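Local coordinates for shikimate dehydrogenase (NADP(+)) (Peptoclostridium difficile, PDB 5DZS), which probably catalyses the reversible NADPH-linked reduction of 3-dehydroshikimate to shikimate, a step on the route to chorismate and the aromatic amino acids, at residues I200-L206 / M225-C230; D115-K119 / Y136-I142; R150-D154 / L164-E169. One frame throughout, in Å; residues are numbered along the deposited sequence.

Overall arrangement
All three contacts lie in the Rossmann-type nucleotide-binding domain, built round the parallel six-stranded sheet. Contact 1 pairs the outermost strand 228-230 with its neighbour 205-208. Contact 3 involves the outermost strand at the other end, 163-166; its centre is about 22 Å from those of contacts 1 and 2. Contact 2 ties the loop before strand 120-124 to the end of helix 128-139, its centre about 18 Å from that of contact 1. The Cys-230 side chain is about 6 Å from that of Gly-232, predicted to bind NADP(+). The Tyr-136 side chain is about 8 Å from that of Asp-101, predicted to bind shikimate. Contact 3 carries a sulfate ion, probably at a cofactor phosphate site.

Contact 1 (I200-L206 / M225-C230); sequences IQNFDIL and MGKKTC
Two flat peptide carbonyls, those of Gln-201 and Phe-203, receive the ammonium group of Lys-227. NZ stands above the plane of the first, 3.0 Å from Gln-201 O and not on a lone pair. The second is met nearly along its C=O axis, with NZ 2.8 Å from Phe-203 O. The Phe-203 ring turns off toward Ile-178. Bends at chi2 (-62°) and chi4 (64°) curl the lysine, so CD and CE also rest against Phe-203 O. Next to it Met-225 is extended and lays SD 3.9 Å from Gln-201 CA. Ile-200 CG2 touches the same sulfur, the two side chains crossing at about a right angle.

Further along, the backbones pair as parallel strands. Lys-228 N donates to Asp-204 O at 3.2 Å. Leu-206 N donates to Lys-228 O at 2.8 Å, and Cys-230 N bonds weakly to Leu-206 O. On one face the side chains of Ile-205 and Lys-228 run alongside each other, CG1 against CB. On the other, Leu-206 and Thr-229 pack against helix 217-224, which completes a beta-alpha-beta unit. Gly-226 ends that helix as the C-prime residue of a Schellman motif.

The Lys-227 charge thus bridges two carbonyls of the turn 200-203. This ties the turn to the residue just before edge strand 228-230. Asp-204 OD1, 5.5 Å from Lys-227 NZ and not in contact, may add a weak attraction.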
loop_
_atom_site.group_PDB
_atom_site.type_symbol
_atom_site.label_atom_id
_atom_site.label_comp_id
_atom_site.label_asym_id
_atom_site.label_seq_id
_atom_site.Cartn_x
_atom_site.Cartn_y
_atom_site.Cartn_z
ATOM N N ILE B 200 -24.761 -20.223 22.656
ATOM C CA ILE B 200 -23.982 -20.875 21.599
ATOM C C ILE B 200 -24.833 -21.884 20.839
ATOM O O ILE B 200 -24.691 -22.062 19.634
ATOM C CB ILE B 200 -22.721 -21.565 22.159
ATOM C CG1 ILE B 200 -21.754 -20.496 22.683
ATOM C CG2 ILE B 200 -22.043 -22.388 21.069
ATOM C CD1 ILE B 200 -20.502 -21.032 23.346
ATOM N N GLN B 201 -25.744 -22.528 21.549
ATOM C CA GLN B 201 -26.610 -23.506 20.921
ATOM C C GLN B 201 -27.487 -22.894 19.813
ATOM O O GLN B 201 -27.889 -23.601 18.897
ATOM C CB GLN B 201 -27.472 -24.170 21.984
ATOM C CG GLN B 201 -28.234 -25.385 21.504
ATOM C CD GLN B 201 -28.893 -26.111 22.649
ATOM O OE1 GLN B 201 -28.723 -25.735 23.811
ATOM N NE2 GLN B 201 -29.645 -27.161 22.336
ATOM N N ASN B 202 -27.740 -21.581 19.873
ATOM C CA ASN B 202 -28.602 -20.917 18.881
ATOM C C ASN B 202 -27.912 -20.451 17.594
ATOM O O ASN B 202 -28.526 -19.745 16.789
ATOM C CB ASN B 202 -29.335 -19.723 19.525
ATOM C CG ASN B 202 -30.295 -20.137 20.623
ATOM O OD1 ASN B 202 -30.793 -21.267 20.645
ATOM N ND2 ASN B 202 -30.585 -19.209 21.531
ATOM N N PHE B 203 -26.657 -20.847 17.397
ATOM C CA PHE B 203 -25.901 -20.454 16.202
ATOM C C PHE B 203 -25.283 -21.672 15.540
ATOM O O PHE B 203 -25.104 -22.702 16.187
ATOM C CB PHE B 203 -24.853 -19.377 16.557
ATOM C CG PHE B 203 -25.482 -18.088 16.986
ATOM C CD1 PHE B 203 -25.914 -17.918 18.293
ATOM C CD2 PHE B 203 -25.729 -17.078 16.067
ATOM C CE1 PHE B 203 -26.552 -16.751 18.683
ATOM C CE2 PHE B 203 -26.356 -15.908 16.451
ATOM C CZ PHE B 203 -26.771 -15.744 17.761
ATOM N N ASP B 204 -25.005 -21.555 14.243
ATOM C CA ASP B 204 -24.413 -22.639 13.449
ATOM C C ASP B 204 -22.895 -22.544 13.310
ATOM O O ASP B 204 -22.214 -23.569 13.212
ATOM C CB ASP B 204 -25.000 -22.635 12.032
ATOM C CG ASP B 204 -26.468 -22.992 11.996
ATOM O OD1 ASP B 204 -26.945 -23.737 12.882
ATOM O OD2 ASP B 204 -27.149 -22.542 11.053
ATOM N N ILE B 205 -22.375 -21.317 13.299
ATOM C CA ILE B 205 -20.943 -21.076 13.082
ATOM C C ILE B 205 -20.388 -20.153 14.159
ATOM O O ILE B 205 -20.993 -19.123 14.462
ATOM C CB ILE B 205 -20.719 -20.406 11.710
ATOM C CG1 ILE B 205 -21.346 -21.262 10.592
ATOM C CG2 ILE B 205 -19.234 -20.159 11.460
ATOM C CD1 ILE B 205 -21.380 -20.581 9.239
ATOM N N LEU B 206 -19.281 -20.559 14.774
ATOM C CA LEU B 206 -18.605 -19.736 15.765
ATOM C C LEU B 206 -17.276 -19.263 15.217
ATOM O O LEU B 206 -16.481 -20.064 14.732
ATOM C CB LEU B 206 -18.318 -20.488 17.065
ATOM C CG LEU B 206 -19.449 -20.726 18.054
ATOM C CD1 LEU B 206 -20.426 -21.745 17.500
ATOM C CD2 LEU B 206 -18.858 -21.201 19.375
ATOM N N MET B 225 -20.772 -29.416 20.314
ATOM C CA MET B 225 -22.107 -29.463 19.714
ATOM C C MET B 225 -22.035 -29.717 18.210
ATOM O O MET B 225 -23.049 -29.627 17.514
ATOM C CB MET B 225 -22.833 -28.143 19.935
ATOM C CG MET B 225 -23.012 -27.743 21.381
ATOM S SD MET B 225 -23.845 -26.149 21.447
ATOM C CE MET B 225 -23.982 -25.930 23.208
ATOM N N GLY B 226 -20.842 -30.027 17.709
ATOM C CA GLY B 226 -20.661 -30.272 16.284
ATOM C C GLY B 226 -20.843 -29.024 15.435
ATOM O O GLY B 226 -21.084 -29.120 14.229
ATOM N N LYS B 227 -20.729 -27.849 16.051
ATOM C CA LYS B 227 -20.881 -26.599 15.310
ATOM C C LYS B 227 -19.613 -26.334 14.532
ATOM O O LYS B 227 -18.568 -26.911 14.832
ATOM C CB LYS B 227 -21.171 -25.425 16.258
ATOM C CG LYS B 227 -22.446 -25.577 17.084
ATOM C CD LYS B 227 -23.690 -25.666 16.205
ATOM C CE LYS B 227 -24.957 -25.965 17.001
ATOM N NZ LYS B 227 -25.327 -24.894 17.964
ATOM N N LYS B 228 -19.713 -25.488 13.510
ATOM C CA LYS B 228 -18.545 -25.097 12.721
ATOM C C LYS B 228 -17.785 -24.050 13.533
ATOM O O LYS B 228 -18.382 -23.095 14.019
ATOM C CB LYS B 228 -18.972 -24.549 11.355
ATOM C CG LYS B 228 -17.823 -24.149 10.442
ATOM C CD LYS B 228 -18.326 -23.808 9.046
ATOM C CE LYS B 228 -17.246 -23.175 8.177
ATOM N NZ LYS B 228 -16.006 -23.992 8.074
ATOM N N THR B 229 -16.485 -24.261 13.721
ATOM C CA THR B 229 -15.646 -23.327 14.485
ATOM C C THR B 229 -14.428 -22.865 13.703
ATOM O O THR B 229 -13.932 -23.566 12.831
ATOM C CB THR B 229 -15.121 -23.960 15.783
ATOM O OG1 THR B 229 -14.341 -25.126 15.474
ATOM C CG2 THR B 229 -16.261 -24.318 16.705
ATOM N N CYS B 230 -13.935 -21.677 14.051
ATOM C CA CYS B 230 -12.768 -21.103 13.406
ATOM C C CYS B 230 -12.066 -20.224 14.431
ATOM O O CYS B 230 -12.723 -19.371 15.040
ATOM C CB CYS B 230 -13.223 -20.275 12.210
ATOM S SG CYS B 230 -11.895 -19.527 11.260
#

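Contact 2 (D115-K119 / Y136-I142)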
loop_
_atom_site.group_PDB
_atom_site.type_symbol
_atom_site.label_atom_id
_atom_site.label_comp_id
_atom_site.label_asym_id
_atom_site.label_seq_id
_atom_site.Cartn_x
_atom_site.Cartn_y
_atom_site.Cartn_z
ATOM N N ASP B 115 -19.604 -17.818 3.634
ATOM C CA ASP B 115 -20.231 -16.724 2.901
ATOM C C ASP B 115 -21.282 -16.143 3.834
ATOM O O ASP B 115 -22.168 -16.862 4.283
ATOM C CB ASP B 115 -20.881 -17.254 1.616
ATOM C CG ASP B 115 -21.535 -16.161 0.783
ATOM O OD1 ASP B 115 -21.176 -14.974 0.931
ATOM O OD2 ASP B 115 -22.413 -16.508 -0.040
ATOM N N VAL B 116 -21.190 -14.851 4.127
ATOM C CA VAL B 116 -22.127 -14.211 5.059
ATOM C C VAL B 116 -23.355 -13.624 4.353
ATOM O O VAL B 116 -24.262 -13.105 5.006
ATOM C CB VAL B 116 -21.432 -13.110 5.904
ATOM C CG1 VAL B 116 -20.134 -13.639 6.510
ATOM C CG2 VAL B 116 -21.137 -11.874 5.078
ATOM N N GLN B 117 -23.366 -13.708 3.023
ATOM C CA GLN B 117 -24.475 -13.210 2.202
ATOM C C GLN B 117 -25.832 -13.697 2.703
ATOM O O GLN B 117 -26.056 -14.896 2.826
ATOM C CB GLN B 117 -24.281 -13.668 0.748
ATOM C CG GLN B 117 -25.439 -13.365 -0.195
ATOM C CD GLN B 117 -25.720 -11.882 -0.338
ATOM O OE1 GLN B 117 -24.821 -11.054 -0.209
ATOM N NE2 GLN B 117 -26.972 -11.540 -0.628
ATOM N N GLY B 118 -26.727 -12.754 2.990
ATOM C CA GLY B 118 -28.080 -13.066 3.447
ATOM C C GLY B 118 -28.200 -13.788 4.779
ATOM O O GLY B 118 -29.262 -14.330 5.096
ATOM N N LYS B 119 -27.133 -13.785 5.578
ATOM C CA LYS B 119 -27.167 -14.482 6.864
ATOM C C LYS B 119 -27.446 -13.559 8.048
ATOM O O LYS B 119 -27.580 -12.347 7.896
ATOM C CB LYS B 119 -25.877 -15.262 7.065
ATOM C CG LYS B 119 -25.747 -16.391 6.063
ATOM C CD LYS B 119 -24.559 -17.275 6.353
ATOM C CE LYS B 119 -24.492 -18.407 5.337
ATOM N NZ LYS B 119 -23.252 -19.214 5.489
ATOM N N TYR B 136 -17.118 -5.262 7.678
ATOM C CA TYR B 136 -17.004 -6.404 6.775
ATOM C C TYR B 136 -18.349 -7.083 6.534
ATOM O O TYR B 136 -18.728 -7.318 5.379
ATOM C CB TYR B 136 -15.991 -7.421 7.314
ATOM C CG TYR B 136 -15.997 -8.707 6.537
ATOM C CD1 TYR B 136 -15.373 -8.795 5.308
ATOM C CD2 TYR B 136 -16.651 -9.826 7.024
ATOM C CE1 TYR B 136 -15.390 -9.973 4.586
ATOM C CE2 TYR B 136 -16.685 -11.010 6.310
ATOM C CZ TYR B 136 -16.052 -11.082 5.095
ATOM O OH TYR B 136 -16.094 -12.275 4.386
ATOM N N PHE B 137 -19.063 -7.415 7.610
ATOM C CA PHE B 137 -20.366 -8.079 7.472
ATOM C C PHE B 137 -21.366 -7.268 6.616
ATOM O O PHE B 137 -22.052 -7.832 5.763
ATOM C CB PHE B 137 -21.009 -8.379 8.842
ATOM C CG PHE B 137 -20.423 -9.563 9.585
ATOM C CD1 PHE B 137 -20.230 -10.789 8.967
ATOM C CD2 PHE B 137 -20.193 -9.482 10.951
ATOM C CE1 PHE B 137 -19.739 -11.879 9.681
ATOM C CE2 PHE B 137 -19.709 -10.565 11.671
ATOM C CZ PHE B 137 -19.478 -11.762 11.041
ATOM N N ILE B 138 -21.453 -5.961 6.859
ATOM C CA ILE B 138 -22.376 -5.086 6.118
ATOM C C ILE B 138 -22.022 -5.013 4.635
ATOM O O ILE B 138 -22.905 -5.050 3.776
ATOM C CB ILE B 138 -22.384 -3.644 6.674
ATOM C CG1 ILE B 138 -22.859 -3.611 8.137
ATOM C CG2 ILE B 138 -23.266 -2.742 5.816
ATOM C CD1 ILE B 138 -24.326 -3.923 8.342
ATOM N N ASP B 139 -20.735 -4.881 4.340
ATOM C CA ASP B 139 -20.281 -4.834 2.956
ATOM C C ASP B 139 -20.535 -6.156 2.244
ATOM O O ASP B 139 -20.749 -6.179 1.032
ATOM C CB ASP B 139 -18.787 -4.523 2.885
ATOM C CG ASP B 139 -18.451 -3.101 3.298
ATOM O OD1 ASP B 139 -19.364 -2.251 3.455
ATOM O OD2 ASP B 139 -17.248 -2.824 3.448
ATOM N N SER B 140 -20.511 -7.255 2.995
ATOM C CA SER B 140 -20.688 -8.591 2.413
ATOM C C SER B 140 -22.144 -9.044 2.281
ATOM O O SER B 140 -22.398 -10.204 1.962
ATOM C CB SER B 140 -19.898 -9.623 3.213
ATOM O OG SER B 140 -18.516 -9.321 3.206
ATOM N N GLY B 141 -23.091 -8.148 2.535
ATOM C CA GLY B 141 -24.514 -8.473 2.350
ATOM C C GLY B 141 -25.176 -9.268 3.460
ATOM O O GLY B 141 -26.064 -10.087 3.202
ATOM N N ILE B 142 -24.739 -9.039 4.697
ATOM C CA ILE B 142 -25.346 -9.682 5.848
ATOM C C ILE B 142 -26.801 -9.206 5.889
ATOM O O ILE B 142 -27.084 -8.029 5.634
ATOM C CB ILE B 142 -24.595 -9.304 7.160
ATOM C CG1 ILE B 142 -25.029 -10.175 8.341
ATOM C CG2 ILE B 142 -24.765 -7.824 7.484
ATOM C CD1 ILE B 142 -24.469 -11.578 8.307
HETATM O O HOH W 1 -20.738 -11.696 0.253
#
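The first torsions of Val-116 and Ile-142 bring their branches together. Chi1 of Val-116 (-49°) puts CG1 beside its own backbone N and against the rim of the Phe-137 ring. CG1 lies in the ring plane, 3.6 Å from Phe-137 CE1. It also touches Tyr-136 obliquely. In Ile-142, CG1 is anti to the backbone N (-169°) and chi2 (75°) then bends CD1 back. Ile-142 CD1 ends against Lys-119, 3.2 Å from Lys-119 O and also near its CB, and reaches Val-116 CB as well.

Two tight backbone motifs face each other here. Gly-141 is the C-prime residue of the Schellman motif that closes helix 128-139. Residues 116-119 form a type II turn that leads into strand 120-124 of the Rossmann-type sheet. The two join where Gly-118 N donates to Gly-141 O at 2.8 Å, from a position tilted out of the carbonyl plane.

Ser-140 turns back on its helix. Its OG donates to Tyr-136 O at 3.0 Å from above the carbonyl plane, and Ser-140 N binds the same oxygen. OG also sits over one face of the Tyr-136 ring, toward the rim. A water donates to Ser-140 O at 2.8 Å and, weakly, to Asp-115 OD1.

Contact 3 (R150-D154 / L164-E169). With SO4 (sulfate ion), chain E.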
loop_
_atom_site.group_PDB
_atom_site.type_symbol
_atom_site.label_atom_id
_atom_site.label_comp_id
_atom_site.label_asym_id
_atom_site.label_seq_id
_atom_site.Cartn_x
_atom_site.Cartn_y
_atom_site.Cartn_z
ATOM N N ARG B 150 -22.136 -5.282 27.125
ATOM C CA ARG B 150 -22.576 -5.490 28.511
ATOM C C ARG B 150 -23.572 -4.416 28.955
ATOM O O ARG B 150 -24.515 -4.704 29.693
ATOM C CB ARG B 150 -21.382 -5.527 29.466
ATOM C CG ARG B 150 -20.415 -6.672 29.220
ATOM C CD ARG B 150 -21.055 -8.048 29.386
ATOM N NE ARG B 150 -20.099 -9.113 29.071
ATOM C CZ ARG B 150 -20.387 -10.412 29.044
ATOM N NH1 ARG B 150 -19.442 -11.294 28.744
ATOM N NH2 ARG B 150 -21.612 -10.832 29.308
ATOM N N LYS B 151 -23.359 -3.181 28.503
ATOM C CA LYS B 151 -24.248 -2.071 28.852
ATOM C C LYS B 151 -24.329 -1.101 27.685
ATOM O O LYS B 151 -23.320 -0.540 27.263
ATOM C CB LYS B 151 -23.786 -1.357 30.124
ATOM C CG LYS B 151 -24.781 -0.315 30.622
ATOM C CD LYS B 151 -24.422 0.207 32.001
ATOM C CE LYS B 151 -25.492 1.156 32.518
ATOM N NZ LYS B 151 -25.207 1.618 33.903
ATOM N N LYS B 152 -25.542 -0.906 27.177
ATOM C CA LYS B 152 -25.764 -0.041 26.020
ATOM C C LYS B 152 -25.404 1.417 26.259
ATOM O O LYS B 152 -24.843 2.064 25.373
ATOM C CB LYS B 152 -27.227 -0.092 25.597
ATOM C CG LYS B 152 -27.744 -1.463 25.216
ATOM C CD LYS B 152 -29.218 -1.353 24.882
ATOM C CE LYS B 152 -29.831 -2.698 24.561
ATOM N NZ LYS B 152 -31.291 -2.561 24.303
ATOM N N ASP B 153 -25.736 1.927 27.450
ATOM C CA ASP B 153 -25.520 3.341 27.805
ATOM C C ASP B 153 -25.824 4.235 26.581
ATOM O O ASP B 153 -26.910 4.111 26.006
ATOM C CB ASP B 153 -24.130 3.571 28.454
ATOM C CG ASP B 153 -22.960 3.174 27.554
ATOM O OD1 ASP B 153 -22.914 3.603 26.382
ATOM O OD2 ASP B 153 -22.053 2.468 28.046
ATOM N N ASP B 154 -24.912 5.121 26.179
ATOM C CA ASP B 154 -25.157 5.945 24.984
ATOM C C ASP B 154 -24.264 5.521 23.805
ATOM O O ASP B 154 -23.848 6.359 22.998
ATOM C CB ASP B 154 -25.027 7.455 25.291
ATOM C CG ASP B 154 -23.625 7.866 25.727
ATOM O OD1 ASP B 154 -22.706 7.022 25.728
ATOM O OD2 ASP B 154 -23.449 9.054 26.070
ATOM N N LEU B 164 -27.862 -2.702 18.286
ATOM C CA LEU B 164 -27.159 -2.790 19.552
ATOM C C LEU B 164 -28.044 -3.529 20.548
ATOM O O LEU B 164 -29.207 -3.152 20.755
ATOM C CB LEU B 164 -26.836 -1.393 20.086
ATOM C CG LEU B 164 -26.014 -1.355 21.379
ATOM C CD1 LEU B 164 -24.592 -1.834 21.115
ATOM C CD2 LEU B 164 -26.006 0.045 21.979
ATOM N N ILE B 165 -27.498 -4.586 21.148
ATOM C CA ILE B 165 -28.210 -5.375 22.149
ATOM C C ILE B 165 -27.309 -5.639 23.339
ATOM O O ILE B 165 -26.106 -5.381 23.281
ATOM C CB ILE B 165 -28.675 -6.743 21.592
ATOM C CG1 ILE B 165 -27.467 -7.599 21.168
ATOM C CG2 ILE B 165 -29.635 -6.542 20.426
ATOM C CD1 ILE B 165 -27.831 -8.999 20.726
ATOM N N ASP B 166 -27.901 -6.129 24.428
ATOM C CA ASP B 166 -27.121 -6.539 25.595
ATOM C C ASP B 166 -27.183 -8.062 25.664
ATOM O O ASP B 166 -27.912 -8.690 24.896
ATOM C CB ASP B 166 -27.565 -5.851 26.899
ATOM C CG ASP B 166 -28.966 -6.224 27.330
ATOM O OD1 ASP B 166 -29.488 -7.284 26.928
ATOM O OD2 ASP B 166 -29.541 -5.445 28.114
ATOM N N TYR B 167 -26.419 -8.651 26.574
ATOM C CA TYR B 167 -26.322 -10.110 26.669
ATOM C C TYR B 167 -27.621 -10.788 27.139
ATOM O O TYR B 167 -27.793 -12.000 26.968
ATOM C CB TYR B 167 -25.105 -10.505 27.522
ATOM C CG TYR B 167 -23.776 -10.300 26.806
ATOM C CD1 TYR B 167 -23.266 -9.024 26.578
ATOM C CD2 TYR B 167 -23.032 -11.386 26.357
ATOM C CE1 TYR B 167 -22.052 -8.836 25.922
ATOM C CE2 TYR B 167 -21.822 -11.208 25.698
ATOM C CZ TYR B 167 -21.336 -9.932 25.485
ATOM O OH TYR B 167 -20.122 -9.753 24.834
ATOM N N GLU B 168 -28.532 -9.998 27.707
ATOM C CA GLU B 168 -29.828 -10.504 28.138
ATOM C C GLU B 168 -30.708 -10.726 26.919
ATOM O O GLU B 168 -31.318 -11.785 26.772
ATOM C CB GLU B 168 -30.490 -9.528 29.111
ATOM C CG GLU B 168 -29.690 -9.339 30.386
ATOM C CD GLU B 168 -29.504 -10.645 31.140
ATOM O OE1 GLU B 168 -30.470 -11.449 31.194
ATOM O OE2 GLU B 168 -28.396 -10.857 31.687
ATOM N N GLU B 169 -30.755 -9.726 26.036
ATOM C CA GLU B 169 -31.528 -9.824 24.799
ATOM C C GLU B 169 -30.971 -10.905 23.901
ATOM O O GLU B 169 -31.694 -11.518 23.136
ATOM C CB GLU B 169 -31.502 -8.513 24.024
ATOM C CG GLU B 169 -32.087 -7.317 24.751
ATOM C CD GLU B 169 -31.936 -6.057 23.932
ATOM O OE1 GLU B 169 -32.793 -5.798 23.057
ATOM O OE2 GLU B 169 -30.964 -5.318 24.178
HETATM S S SO4 E . -18.540 -5.183 25.491
HETATM O O1 SO4 E . -19.218 -6.406 25.005
HETATM O O2 SO4 E . -18.838 -5.018 26.932
HETATM O O3 SO4 E . -17.079 -5.313 25.282
HETATM O O4 SO4 E . -19.023 -3.998 24.748
HETATM O O HOH W 2 -25.327 -7.337 29.341
#
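Arg-150 lies flat on Tyr-167 in a cation-pi stack at the edge of the Rossmann-type sheet, where the loop after strand 144-149 meets strand 163-166 and the residues following it. Arg-150 CZ is 3.6 Å from the centroid of the Tyr-167 ring and almost on the ring normal. The two planes differ by 15°. The arginine bends at chi2 (-61°) and is extended beyond, which carries CD over the CE1 side of the ring. NH2 covers the other side, 3.3 Å from Tyr-167 CD2. NH1 also donates to Pro-194 O, which would limit rotation of the guanidinium. Arg-150 has a second conformation, so the stack describes one of two states.

Lys-152 takes a different course. Its chain is extended beyond CG and runs antiparallel to the Leu-164 side chain. Lys-152 CB packs 3.8 Å from Leu-164 CD2. The Lys-152 and Glu-169 side chains cross at about a right angle. Lys-152 NZ meets Glu-169 OE2 in a salt bridge with a weak hydrogen bond, the modelled 2.8 Å being doubtful.

Asp-166 and Glu-169 brace this end of the segment. With chi1 at 65°, Asp-166 turns OD1 back to accept from Glu-169 N at 2.9 Å, an Asx motif.

A sulfate ion, probably from the crystallisation liquor, sits by the loop. Arg-150 N bonds weakly to its O2 at 3.3 Å, and Thr-149 OG1 and Thr-126 OG1 also hold it. It probably marks the place of the 2'-phosphate of NADP(+). O1 lies at the edge of the Tyr-167 ring, in its plane. A water links the backbones of the stacked pair, donating to Arg-150 O at 2.8 Å and accepting from Tyr-167 N.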